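Cysteine protease (Listeria monocytogenes, PDB 5HU4) anchors surface proteins to the bacterial cell wall as a sortase A transpeptidase, cleaving their sorting signal through a thioester-linked enzyme intermediate. Local coordinates at residues V12-L17 against M57-I62; L16-G21 against A31-S36; N44-G49 against S96-T101; G49-D54 against L108-K113; T89-E94 against T117-V122. All blocks are in the same frame, centred on the assembly; numbering follows the deposited sequence.

Interaction 1: residues V12-L17 against M57-I62; sequences VDVNLL and MLFGPI
The ring of F59 meets two branches of segment V12-L17. V14 CG1 comes in at its edge, near the ring plane, 4.3 Å from F59 CE1. L16 CD1 approaches obliquely, over neither face nor edge, and reaches F59 CD1 at 3.8 Å. The same L16 methyl also lies on the backbone of L58, 3.4 Å from L58 O, while its twin, L16 CD2, faces L58 CD2 at 4.3 Å. A type II' turn from M57 to G60 makes this possible: L58 takes a positive phi of 52°, and its carbonyl turns to face V14 and L16.

V14 is the middle of the contact. With CG1 anti to the backbone N (chi1 170°) and heading for F59, the other branch is left to cover P61 and I62: V14 CG2 sits 3.8 Å from P61 CB and 4.0 Å from I62 CG2. Farther along, V12 and P61 lie against each other through backbone as well as side chain, V12 CG1 resting 3.3 Å from P61 O and V12 O 3.2 Å from P61 CB. The interface is held by apolar side chains packed on each other and on the carbonyl oxygens of L58 and P61.

At the start of strand 14-19 is a G1 bulge, where D13 and V14 both face V9 of strand 3-9. F59 and I62 also pack on L108 and T110 of strand 105-111, and F59 touches I7 of strand 3-9. The loop between strands 44-48 and 70-74 is thereby laid across the sheet, with L58 against active-site H50.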
# COMPACT_ATOMS: atom_id res chain seq x y z
N VAL A 12 -0.47 -2.72 11.91
CA VAL A 12 -0.47 -1.29 12.21
C VAL A 12 -1.85 -0.68 12.00
O VAL A 12 -1.99 0.54 11.88
CB VAL A 12 0.56 -0.54 11.35
CG1 VAL A 12 1.97 -0.90 11.77
CG2 VAL A 12 0.34 -0.83 9.87
N ASP A 13 -2.87 -1.54 11.95
CA ASP A 13 -4.26 -1.12 11.85
C ASP A 13 -4.55 -0.25 10.62
O ASP A 13 -5.25 0.76 10.72
CB ASP A 13 -4.69 -0.38 13.12
CG ASP A 13 -6.14 -0.63 13.48
OD1 ASP A 13 -6.72 -1.60 12.96
OD2 ASP A 13 -6.70 0.15 14.28
N VAL A 14 -4.00 -0.65 9.48
CA VAL A 14 -4.28 0.03 8.22
C VAL A 14 -5.30 -0.78 7.42
O VAL A 14 -5.08 -1.95 7.13
CB VAL A 14 -3.01 0.24 7.38
CG1 VAL A 14 -3.37 0.71 5.97
CG2 VAL A 14 -2.08 1.24 8.05
N ASN A 15 -6.41 -0.14 7.07
CA ASN A 15 -7.45 -0.76 6.26
C ASN A 15 -8.09 0.28 5.36
O ASN A 15 -8.96 1.03 5.78
CB ASN A 15 -8.51 -1.43 7.14
CG ASN A 15 -9.54 -2.21 6.33
OD1 ASN A 15 -9.36 -2.44 5.14
ND2 ASN A 15 -10.61 -2.61 6.99
N LEU A 16 -7.63 0.34 4.11
CA LEU A 16 -8.01 1.43 3.22
C LEU A 16 -8.53 0.95 1.87
O LEU A 16 -8.34 -0.20 1.48
CB LEU A 16 -6.81 2.35 3.00
CG LEU A 16 -6.14 2.92 4.25
CD1 LEU A 16 -4.83 3.60 3.88
CD2 LEU A 16 -7.06 3.87 4.98
N LEU A 17 -9.20 1.86 1.16
CA LEU A 17 -9.61 1.62 -0.22
C LEU A 17 -8.47 2.00 -1.16
O LEU A 17 -7.71 2.92 -0.87
CB LEU A 17 -10.87 2.41 -0.56
CG LEU A 17 -12.15 2.04 0.19
CD1 LEU A 17 -13.27 3.01 -0.17
CD2 LEU A 17 -12.56 0.61 -0.11
N MET A 57 -4.23 7.98 10.48
CA MET A 57 -4.90 8.12 9.19
C MET A 57 -4.06 7.62 8.02
O MET A 57 -2.84 7.78 8.01
CB MET A 57 -5.29 9.58 8.95
CG MET A 57 -6.19 10.17 10.02
SD MET A 57 -7.94 9.96 9.68
CE MET A 57 -8.13 11.04 8.26
N LEU A 58 -4.74 7.02 7.05
CA LEU A 58 -4.14 6.62 5.77
C LEU A 58 -2.87 5.78 5.93
O LEU A 58 -2.91 4.69 6.49
CB LEU A 58 -3.84 7.87 4.93
CG LEU A 58 -5.07 8.73 4.62
CD1 LEU A 58 -4.69 9.98 3.85
CD2 LEU A 58 -6.11 7.92 3.86
N PHE A 59 -1.74 6.28 5.42
CA PHE A 59 -0.49 5.53 5.47
C PHE A 59 0.44 6.00 6.58
O PHE A 59 1.61 5.62 6.62
CB PHE A 59 0.24 5.61 4.13
CG PHE A 59 -0.05 4.46 3.21
CD1 PHE A 59 -1.00 3.52 3.55
CD2 PHE A 59 0.63 4.32 2.02
CE1 PHE A 59 -1.27 2.45 2.71
CE2 PHE A 59 0.37 3.26 1.18
CZ PHE A 59 -0.59 2.32 1.52
N GLY A 60 -0.08 6.83 7.47
CA GLY A 60 0.65 7.21 8.67
C GLY A 60 1.21 6.04 9.47
O GLY A 60 2.40 6.04 9.79
N PRO A 61 0.37 5.05 9.81
CA PRO A 61 0.83 3.94 10.65
C PRO A 61 1.87 3.01 10.03
O PRO A 61 2.46 2.22 10.76
CB PRO A 61 -0.46 3.16 10.94
CG PRO A 61 -1.55 4.15 10.75
CD PRO A 61 -1.10 5.01 9.62
N ILE A 62 2.10 3.08 8.72
CA ILE A 62 3.05 2.15 8.09
C ILE A 62 4.49 2.57 8.38
O ILE A 62 5.43 1.89 7.99
CB ILE A 62 2.84 2.04 6.56
CG1 ILE A 62 3.46 3.24 5.84
CG2 ILE A 62 1.37 1.88 6.23
CD1 ILE A 62 3.63 3.01 4.35

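Interaction 2: residues L16-G21 against A31-S36; sequences LLVFKG and ATTMRS
T33 and V18 run at about a right angle to each other, T33 CG2 standing 4.2 Å from V18 CG1. The hydroxyl branch of T33 is turned to G21, just past strand 16-19: with OG1 held between its own backbone N and carbonyl carbon (chi1 64°), it accepts from G21 N at 2.7 Å. K20 crosses T33 obliquely on its way to the surface.

On the sheet face shared by F19 and T32, F19 CB packs 4.1 Å from T32 CG2, and the F19 ring is turned so that A31 O lies at its edge, in the ring plane. T32 CB in turn rests 3.4 Å from G21 O, while T32 OG1 bonds to T22 OG1 and A48 O.

The backbones are paired in parallel. A31 N gives to L17 O at 3.0 Å, F19 N to A31 O at 2.7 Å, and T33 N to F19 O at 3.0 Å, the last two nearly straight.

G21, whose phi of 98° suits a glycine, has its N met by the T33 hydroxyl and not by a backbone carbonyl. A side-chain acceptor thus carries on the row of three backbone bonds.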
# COMPACT_ATOMS: atom_id res chain seq x y z
N LEU A 16 -7.63 0.34 4.11
CA LEU A 16 -8.01 1.43 3.22
C LEU A 16 -8.53 0.95 1.87
O LEU A 16 -8.34 -0.20 1.48
CB LEU A 16 -6.81 2.35 3.00
CG LEU A 16 -6.14 2.92 4.25
CD1 LEU A 16 -4.83 3.60 3.88
CD2 LEU A 16 -7.06 3.87 4.98
N LEU A 17 -9.20 1.86 1.16
CA LEU A 17 -9.61 1.62 -0.22
C LEU A 17 -8.47 2.00 -1.16
O LEU A 17 -7.71 2.92 -0.87
CB LEU A 17 -10.87 2.41 -0.56
CG LEU A 17 -12.15 2.04 0.19
CD1 LEU A 17 -13.27 3.01 -0.17
CD2 LEU A 17 -12.56 0.61 -0.11
N VAL A 18 -8.36 1.29 -2.27
CA VAL A 18 -7.33 1.60 -3.26
C VAL A 18 -7.93 2.35 -4.44
O VAL A 18 -8.91 1.90 -5.04
CB VAL A 18 -6.62 0.34 -3.76
CG1 VAL A 18 -5.47 0.71 -4.69
CG2 VAL A 18 -6.10 -0.48 -2.59
N PHE A 19 -7.35 3.50 -4.77
CA PHE A 19 -7.83 4.32 -5.87
C PHE A 19 -6.86 4.27 -7.04
O PHE A 19 -5.66 4.04 -6.86
CB PHE A 19 -8.03 5.77 -5.41
CG PHE A 19 -9.14 5.93 -4.42
CD1 PHE A 19 -8.92 5.70 -3.07
CD2 PHE A 19 -10.41 6.33 -4.83
CE1 PHE A 19 -9.94 5.85 -2.15
CE2 PHE A 19 -11.43 6.48 -3.91
CZ PHE A 19 -11.20 6.24 -2.57
N LYS A 20 -7.38 4.49 -8.24
CA LYS A 20 -6.55 4.49 -9.44
C LYS A 20 -6.01 5.89 -9.72
O LYS A 20 -6.77 6.80 -10.03
CB LYS A 20 -7.35 3.97 -10.64
CG LYS A 20 -6.53 3.23 -11.67
CD LYS A 20 -7.40 2.69 -12.79
CE LYS A 20 -6.76 1.50 -13.48
NZ LYS A 20 -7.70 0.82 -14.41
N GLY A 21 -4.70 6.04 -9.59
CA GLY A 21 -4.05 7.31 -9.86
C GLY A 21 -3.78 8.15 -8.63
O GLY A 21 -4.65 8.30 -7.76
N ALA A 31 -5.35 4.77 -0.33
CA ALA A 31 -4.14 4.44 -1.06
C ALA A 31 -4.35 4.66 -2.55
O ALA A 31 -5.45 4.45 -3.07
CB ALA A 31 -3.72 3.00 -0.78
N THR A 32 -3.30 5.09 -3.25
CA THR A 32 -3.41 5.42 -4.66
C THR A 32 -2.31 4.77 -5.50
O THR A 32 -1.13 4.81 -5.14
CB THR A 32 -3.36 6.94 -4.89
OG1 THR A 32 -2.14 7.47 -4.37
CG2 THR A 32 -4.54 7.63 -4.20
N THR A 33 -2.71 4.17 -6.62
CA THR A 33 -1.76 3.60 -7.57
C THR A 33 -0.87 4.69 -8.14
O THR A 33 -1.28 5.85 -8.23
CB THR A 33 -2.48 2.87 -8.71
OG1 THR A 33 -3.25 3.81 -9.47
CG2 THR A 33 -3.40 1.79 -8.17
N MET A 34 0.35 4.32 -8.54
CA MET A 34 1.33 5.32 -8.97
C MET A 34 1.75 5.15 -10.43
O MET A 34 2.35 6.05 -11.02
CB MET A 34 2.55 5.27 -8.06
CG MET A 34 2.25 5.73 -6.64
SD MET A 34 3.70 5.76 -5.57
CE MET A 34 4.10 7.51 -5.60
N ARG A 35 1.44 3.99 -11.01
CA ARG A 35 1.63 3.80 -12.44
C ARG A 35 0.33 3.35 -13.09
O ARG A 35 -0.46 2.62 -12.49
CB ARG A 35 2.73 2.77 -12.73
CG ARG A 35 4.03 3.00 -11.99
CD ARG A 35 5.18 2.25 -12.65
NE ARG A 35 4.74 0.97 -13.20
CZ ARG A 35 4.75 -0.18 -12.52
NH1 ARG A 35 5.17 -0.21 -11.27
NH2 ARG A 35 4.33 -1.29 -13.11
N SER A 36 0.10 3.81 -14.32
CA SER A 36 -1.11 3.47 -15.06
C SER A 36 -1.18 1.99 -15.40
O SER A 36 -2.26 1.45 -15.64
CB SER A 36 -1.20 4.30 -16.34
OG SER A 36 -0.16 3.95 -17.24

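Interaction 3: residues N44-G49 against S96-T101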
# COMPACT_ATOMS: atom_id res chain seq x y z
N ASN A 44 5.82 -4.99 -9.71
CA ASN A 44 5.74 -4.08 -8.59
C ASN A 44 4.40 -3.35 -8.57
O ASN A 44 3.95 -2.84 -9.59
CB ASN A 44 6.89 -3.07 -8.63
CG ASN A 44 6.90 -2.14 -7.42
OD1 ASN A 44 6.34 -2.47 -6.38
ND2 ASN A 44 7.53 -0.99 -7.57
N TYR A 45 3.78 -3.31 -7.40
CA TYR A 45 2.51 -2.60 -7.23
C TYR A 45 2.68 -1.46 -6.24
O TYR A 45 2.35 -1.60 -5.06
CB TYR A 45 1.42 -3.56 -6.76
CG TYR A 45 0.01 -3.03 -6.94
CD1 TYR A 45 -0.65 -3.15 -8.16
CD2 TYR A 45 -0.65 -2.41 -5.90
CE1 TYR A 45 -1.93 -2.66 -8.33
CE2 TYR A 45 -1.94 -1.92 -6.06
CZ TYR A 45 -2.57 -2.05 -7.27
OH TYR A 45 -3.85 -1.56 -7.43
N PRO A 46 3.20 -0.32 -6.72
CA PRO A 46 3.45 0.84 -5.85
C PRO A 46 2.17 1.55 -5.43
O PRO A 46 1.29 1.78 -6.26
CB PRO A 46 4.32 1.74 -6.72
CG PRO A 46 3.91 1.42 -8.11
CD PRO A 46 3.57 -0.04 -8.12
N LEU A 47 2.07 1.87 -4.15
CA LEU A 47 0.91 2.59 -3.63
C LEU A 47 1.35 3.77 -2.77
O LEU A 47 2.23 3.63 -1.92
CB LEU A 47 0.01 1.65 -2.81
CG LEU A 47 -0.78 0.61 -3.60
CD1 LEU A 47 -1.39 -0.43 -2.66
CD2 LEU A 47 -1.85 1.28 -4.43
N ALA A 48 0.72 4.92 -2.99
CA ALA A 48 1.02 6.11 -2.21
C ALA A 48 -0.13 6.42 -1.26
O ALA A 48 -1.30 6.26 -1.61
CB ALA A 48 1.30 7.29 -3.12
N GLY A 49 0.21 6.87 -0.06
CA GLY A 49 -0.78 7.26 0.93
C GLY A 49 -0.25 8.38 1.78
O GLY A 49 0.88 8.32 2.27
N SER A 96 12.92 5.56 -8.63
CA SER A 96 13.20 4.17 -9.00
C SER A 96 12.36 3.15 -8.24
O SER A 96 12.08 2.06 -8.76
CB SER A 96 14.69 3.86 -8.78
OG SER A 96 14.91 3.38 -7.47
N VAL A 97 11.95 3.49 -7.03
CA VAL A 97 11.19 2.58 -6.18
C VAL A 97 9.75 2.39 -6.68
O VAL A 97 8.99 1.58 -6.15
CB VAL A 97 11.19 3.06 -4.71
CG1 VAL A 97 10.12 4.13 -4.50
CG2 VAL A 97 10.99 1.89 -3.76
N ILE A 98 9.40 3.14 -7.72
CA ILE A 98 8.07 3.05 -8.32
C ILE A 98 8.07 2.10 -9.52
O ILE A 98 7.08 1.42 -9.80
CB ILE A 98 7.57 4.46 -8.75
CG1 ILE A 98 6.84 5.14 -7.58
CG2 ILE A 98 6.65 4.40 -9.95
CD1 ILE A 98 7.27 6.57 -7.35
N ASP A 99 9.22 2.02 -10.19
CA ASP A 99 9.39 1.18 -11.38
C ASP A 99 8.99 -0.28 -11.16
O ASP A 99 9.15 -0.82 -10.06
CB ASP A 99 10.84 1.24 -11.86
CG ASP A 99 11.32 2.65 -12.10
OD1 ASP A 99 10.49 3.51 -12.47
OD2 ASP A 99 12.53 2.91 -11.93
N ASN A 100 8.47 -0.91 -12.21
CA ASN A 100 8.08 -2.31 -12.16
C ASN A 100 9.28 -3.22 -11.94
O ASN A 100 10.41 -2.87 -12.28
CB ASN A 100 7.34 -2.70 -13.44
CG ASN A 100 6.63 -4.03 -13.32
OD1 ASN A 100 5.67 -4.18 -12.57
ND2 ASN A 100 7.11 -5.02 -14.07
N THR A 101 9.03 -4.40 -11.38
CA THR A 101 10.10 -5.36 -11.12
C THR A 101 9.75 -6.73 -11.68
O THR A 101 8.61 -6.98 -12.08
CB THR A 101 10.39 -5.48 -9.62
OG1 THR A 101 9.19 -5.81 -8.92
CG2 THR A 101 10.95 -4.17 -9.07
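N44 reaches from its strand into the loop S96-T101, and its CB, CG and ND2 meet that loop. CB is 3.5 Å from D99 O and 3.6 Å from T101 OG1, a hydroxyl that is itself bonded to D103 O. CG, anti to the backbone N (chi1 -177°), carries the amide inward past D99 O. At the tip ND2 gives one hydrogen to D99 O at 3.0 Å, fairly straight at 163°, and the other to V97 O, longer at 3.3 Å and more bent. Both acceptors lie close to the plane of the amide, although ND2 stands well above each of their carbonyl planes. The remaining atom, OD1, pairs with T107 OG1 of strand 105-111.

The backbone of N44 is gripped too: its N donates to N100 OD1 at 3.0 Å, from above the plane of that amide. N100 OD1 has a second donor in R35 NH2. Two residues on, P46 lays its ring on the same loop, with P46 CG 3.6 Å from I98 O and P46 CB 4.3 Å from I98 CG1.

With carbonyls at ND2 and a threonine hydroxyl at OD1, the rotation of the N44 amide is fixed, since a flip would set oxygen against oxygen. One buried asparagine thus satisfies carbonyls of an irregular loop and fastens that loop to the start of strand 44-48.

Interaction 4: residues G49-D54 against L108-K113; sequences GHHMRD and LITCDK
I109 is the first residue of its segment to meet G49-D54: its carbonyl takes the hydrogen of G49 N at 3.0 Å, continuing the pairing between strands 44-48 and 105-111. Next comes T110. Its OG1, anti to the backbone N (chi1 -165°), gives its hydrogen to G49 O at 2.7 Å, tilted only a little from that carbonyl plane, and also rests 3.4 Å from H51 CB. G49 is therefore gripped at both ends of its backbone.

C111, the acyl-thioester residue of the active site, has its CB 4.1 Å from H51 CB. Its SG lies 5.4 Å from the centre of the ring of H50, the active-site proton donor and acceptor, and obliquely to it. The carbonyl of C111 accepts from H51 ND1 at 2.8 Å; the oxygen is in the imidazole plane, while ND1 sits above the carbonyl plane. D112 turns away to bond T117 through OD1. Past it the chain curls over H51, and K113 C stands 3.6 Å above one face of the ring, toward its rim.

H51 is thus tied at both nitrogens, ND1 as donor to C111 O and NE2 to E55 OE1. Two such partners fix the ring's rotation and could favour its doubly protonated form. H51 ties the residue after H50 to the carbonyl of C111, and T110 OG1 ties the residue before H50, so the two active-site residues are held by bonds on neighbouring residues.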
# COMPACT_ATOMS: atom_id res chain seq x y z
N GLY A 49 0.21 6.87 -0.06
CA GLY A 49 -0.78 7.26 0.93
C GLY A 49 -0.25 8.38 1.78
O GLY A 49 0.88 8.32 2.27
N HIS A 50 -1.06 9.42 1.97
CA HIS A 50 -0.61 10.61 2.68
C HIS A 50 -0.32 10.33 4.15
O HIS A 50 -0.93 9.45 4.77
CB HIS A 50 -1.65 11.72 2.57
CG HIS A 50 -1.09 13.10 2.80
ND1 HIS A 50 -0.20 13.68 1.93
CD2 HIS A 50 -1.30 13.99 3.80
CE1 HIS A 50 0.12 14.89 2.38
NE2 HIS A 50 -0.53 15.09 3.51
N HIS A 51 0.64 11.07 4.70
CA HIS A 51 0.94 11.01 6.13
C HIS A 51 0.38 12.26 6.79
O HIS A 51 0.95 13.34 6.70
CB HIS A 51 2.45 10.90 6.35
CG HIS A 51 2.84 10.68 7.78
ND1 HIS A 51 4.14 10.39 8.16
CD2 HIS A 51 2.11 10.70 8.92
CE1 HIS A 51 4.19 10.25 9.48
NE2 HIS A 51 2.97 10.44 9.96
N MET A 52 -0.76 12.10 7.46
CA MET A 52 -1.44 13.23 8.08
C MET A 52 -0.95 13.45 9.51
O MET A 52 -0.25 12.60 10.07
CB MET A 52 -2.95 13.01 8.08
CG MET A 52 -3.55 12.89 6.68
SD MET A 52 -5.35 12.79 6.71
CE MET A 52 -5.77 14.43 7.30
N ARG A 53 -1.30 14.60 10.08
CA ARG A 53 -0.92 14.91 11.46
C ARG A 53 -1.50 13.86 12.40
O ARG A 53 -0.85 13.43 13.35
CB ARG A 53 -1.40 16.31 11.85
CG ARG A 53 -0.86 16.77 13.20
CD ARG A 53 0.66 16.82 13.19
NE ARG A 53 1.22 16.79 14.54
CZ ARG A 53 1.59 15.68 15.17
NH1 ARG A 53 1.46 14.50 14.58
NH2 ARG A 53 2.09 15.75 16.40
N ASP A 54 -2.74 13.46 12.13
CA ASP A 54 -3.33 12.32 12.81
C ASP A 54 -2.62 11.07 12.31
O ASP A 54 -2.90 10.59 11.21
CB ASP A 54 -4.84 12.25 12.55
CG ASP A 54 -5.52 11.12 13.31
OD1 ASP A 54 -4.85 10.45 14.12
OD2 ASP A 54 -6.73 10.91 13.09
N LEU A 108 4.84 0.31 -0.62
CA LEU A 108 4.06 1.32 0.09
C LEU A 108 4.89 2.58 0.32
O LEU A 108 6.00 2.51 0.86
CB LEU A 108 3.55 0.77 1.42
CG LEU A 108 2.78 -0.56 1.34
CD1 LEU A 108 2.12 -0.88 2.67
CD2 LEU A 108 1.76 -0.51 0.21
N ILE A 109 4.35 3.72 -0.10
CA ILE A 109 5.09 4.98 -0.02
C ILE A 109 4.31 6.06 0.72
O ILE A 109 3.15 6.33 0.41
CB ILE A 109 5.45 5.50 -1.43
CG1 ILE A 109 6.19 4.42 -2.23
CG2 ILE A 109 6.28 6.77 -1.33
CD1 ILE A 109 6.58 4.85 -3.62
N THR A 110 4.96 6.67 1.70
CA THR A 110 4.38 7.78 2.44
C THR A 110 5.46 8.76 2.88
O THR A 110 6.65 8.41 2.91
CB THR A 110 3.58 7.30 3.67
OG1 THR A 110 2.76 8.37 4.16
CG2 THR A 110 4.53 6.84 4.77
N CYS A 111 5.06 9.98 3.21
CA CYS A 111 6.00 10.97 3.74
C CYS A 111 6.46 10.54 5.12
O CYS A 111 5.71 9.91 5.87
CB CYS A 111 5.35 12.35 3.79
SG CYS A 111 4.57 12.87 2.24
N ASP A 112 7.70 10.87 5.47
CA ASP A 112 8.24 10.47 6.76
C ASP A 112 7.75 11.40 7.87
O ASP A 112 7.95 11.13 9.06
CB ASP A 112 9.77 10.45 6.73
CG ASP A 112 10.38 11.83 6.72
OD1 ASP A 112 9.89 12.70 5.97
OD2 ASP A 112 11.36 12.05 7.46
N LYS A 113 7.11 12.50 7.47
CA LYS A 113 6.53 13.46 8.41
C LYS A 113 5.16 13.93 7.92
O LYS A 113 4.87 13.85 6.73
CB LYS A 113 7.45 14.67 8.61
CG LYS A 113 8.94 14.37 8.60
CD LYS A 113 9.77 15.65 8.64
CE LYS A 113 10.25 15.94 10.05
NZ LYS A 113 10.97 14.78 10.64

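Interaction 5: residues T89-E94 against T117-V122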
# COMPACT_ATOMS: atom_id res chain seq x y z
N THR A 89 13.98 4.81 4.37
CA THR A 89 13.67 6.21 4.14
C THR A 89 14.51 6.73 2.97
O THR A 89 15.73 6.61 2.98
CB THR A 89 13.93 7.07 5.39
OG1 THR A 89 13.19 6.55 6.49
CG2 THR A 89 13.53 8.52 5.14
N ILE A 90 13.84 7.30 1.97
CA ILE A 90 14.53 7.80 0.79
C ILE A 90 14.15 9.24 0.48
O ILE A 90 13.19 9.77 1.05
CB ILE A 90 14.22 6.94 -0.45
CG1 ILE A 90 12.73 7.04 -0.81
CG2 ILE A 90 14.61 5.49 -0.22
CD1 ILE A 90 12.38 6.40 -2.13
N ASP A 91 14.91 9.87 -0.41
CA ASP A 91 14.56 11.20 -0.90
C ASP A 91 13.47 11.06 -1.96
O ASP A 91 13.43 10.06 -2.68
CB ASP A 91 15.79 11.92 -1.46
CG ASP A 91 15.52 13.38 -1.77
OD1 ASP A 91 15.14 13.69 -2.92
OD2 ASP A 91 15.70 14.22 -0.86
N GLU A 92 12.60 12.07 -2.06
CA GLU A 92 11.45 12.00 -2.97
C GLU A 92 11.87 11.91 -4.43
O GLU A 92 11.10 11.46 -5.28
CB GLU A 92 10.54 13.21 -2.76
CG GLU A 92 11.24 14.55 -2.93
CD GLU A 92 10.30 15.72 -2.78
OE1 GLU A 92 9.14 15.51 -2.36
OE2 GLU A 92 10.71 16.86 -3.07
N THR A 93 13.09 12.36 -4.73
CA THR A 93 13.59 12.34 -6.09
C THR A 93 13.88 10.92 -6.59
O THR A 93 13.87 10.67 -7.79
CB THR A 93 14.86 13.20 -6.23
OG1 THR A 93 15.74 12.94 -5.13
CG2 THR A 93 14.51 14.68 -6.25
N GLU A 94 14.15 10.00 -5.67
CA GLU A 94 14.41 8.62 -6.05
C GLU A 94 13.14 7.91 -6.49
O GLU A 94 12.52 7.20 -5.69
CB GLU A 94 15.03 7.84 -4.91
CG GLU A 94 16.52 8.08 -4.72
CD GLU A 94 17.39 7.31 -5.73
OE1 GLU A 94 16.96 6.22 -6.15
OE2 GLU A 94 18.50 7.80 -6.08
N THR A 117 8.04 17.79 3.58
CA THR A 117 9.28 17.04 3.60
C THR A 117 9.64 16.51 2.22
O THR A 117 8.77 16.21 1.40
CB THR A 117 9.20 15.86 4.59
OG1 THR A 117 10.42 15.11 4.54
CG2 THR A 117 8.03 14.95 4.25
N THR A 118 10.94 16.39 1.96
CA THR A 118 11.43 15.84 0.71
C THR A 118 11.80 14.37 0.89
O THR A 118 12.32 13.73 -0.02
CB THR A 118 12.66 16.60 0.20
OG1 THR A 118 13.72 16.51 1.16
CG2 THR A 118 12.32 18.07 -0.03
N LYS A 119 11.52 13.84 2.08
CA LYS A 119 11.87 12.47 2.40
C LYS A 119 10.64 11.56 2.45
O LYS A 119 9.57 11.97 2.90
CB LYS A 119 12.62 12.42 3.74
CG LYS A 119 14.01 13.04 3.69
CD LYS A 119 14.63 12.94 2.30
CE LYS A 119 16.04 13.50 2.26
NZ LYS A 119 16.99 12.74 3.12
N ARG A 120 10.81 10.33 1.98
CA ARG A 120 9.72 9.37 1.94
C ARG A 120 10.08 8.10 2.70
O ARG A 120 11.22 7.65 2.66
CB ARG A 120 9.38 9.01 0.49
CG ARG A 120 8.96 10.18 -0.37
CD ARG A 120 7.58 10.68 -0.01
NE ARG A 120 7.23 11.89 -0.74
CZ ARG A 120 7.56 13.12 -0.35
NH1 ARG A 120 8.24 13.30 0.77
NH2 ARG A 120 7.20 14.17 -1.08
N PHE A 121 9.10 7.53 3.41
CA PHE A 121 9.28 6.22 4.01
C PHE A 121 8.74 5.16 3.05
O PHE A 121 7.64 5.30 2.52
CB PHE A 121 8.58 6.12 5.36
CG PHE A 121 8.76 4.79 6.04
CD1 PHE A 121 7.86 3.76 5.85
CD2 PHE A 121 9.85 4.57 6.88
CE1 PHE A 121 8.03 2.54 6.47
CE2 PHE A 121 10.02 3.35 7.51
CZ PHE A 121 9.11 2.34 7.31
N VAL A 122 9.53 4.11 2.83
CA VAL A 122 9.15 3.07 1.88
C VAL A 122 9.12 1.70 2.54
O VAL A 122 10.05 1.32 3.25
CB VAL A 122 10.10 3.04 0.67
CG1 VAL A 122 9.62 2.02 -0.35
CG2 VAL A 122 10.21 4.42 0.04
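Backbone pairing comes first. I90 and R120 form an antiparallel hydrogen-bonded pair, I90 N giving to R120 O at 2.7 Å and R120 N to I90 O at 2.6 Å. T89 with F121 and D91 with K119 flank it as non-hydrogen-bonded pairs. Past the strand end, E92 N still finds T118 O at 2.6 Å, just where a type I turn from D91 to E94 takes the chain away.

Charge is concentrated on R120 and E92. The salt bridge runs from E92 OE1 to R120 NH2 at 2.7 Å, with carboxylate and guanidinium planes 77° apart. E92 also covers the arginine from above: its CB lies 3.8 Å over the centre of one guanidinium face. The other end-nitrogen, NH1, turns back to its own segment and gives to T117 O at 3.0 Å and to K119 O, both in the guanidinium plane. A bend at chi2 (-73°) folds the chain so that both bonds can be made. On the other sheet face D91 OD2 approaches K119 CE at 3.2 Å, while the charged ends stay farther apart.

Apolar contact is small: I90 CD1 meets V122 CG2 at 3.7 Å, and both side chains also touch V97.

Two side-chain turns finish the ends, an Asx turn at D91 and an ST turn at T117, whose OG1 is bonded to D112. The arrangement is a strand pair of the sortase beta-barrel at the active-site end: R120 packs on C111, consistent with the arginine that sortases keep beside their cysteine.

In the fold
All five contacts belong to one sortase domain and reach the same mixed sheet, the sortase beta-barrel. Interactions 1 and 2 share L16 and L17 on strand 14-19; interaction 2 adds strand 31-33, whose next neighbour, strand 44-48, carries interaction 3. G49 joins interaction 3 to interaction 4, and strand 105-111 of the latter pairs with strand 119-132 of interaction 5. Along the chain interaction 2 closes before interactions 3, 4 and 5 open, whereas 3, 4 and 5 cross one another. The centres of 1 and 4 are about 9 Å apart, those of 2 and 5 about 19 Å. Interactions 1, 4 and 5 lie round H50 and C111; 2 and 3 lie farther away.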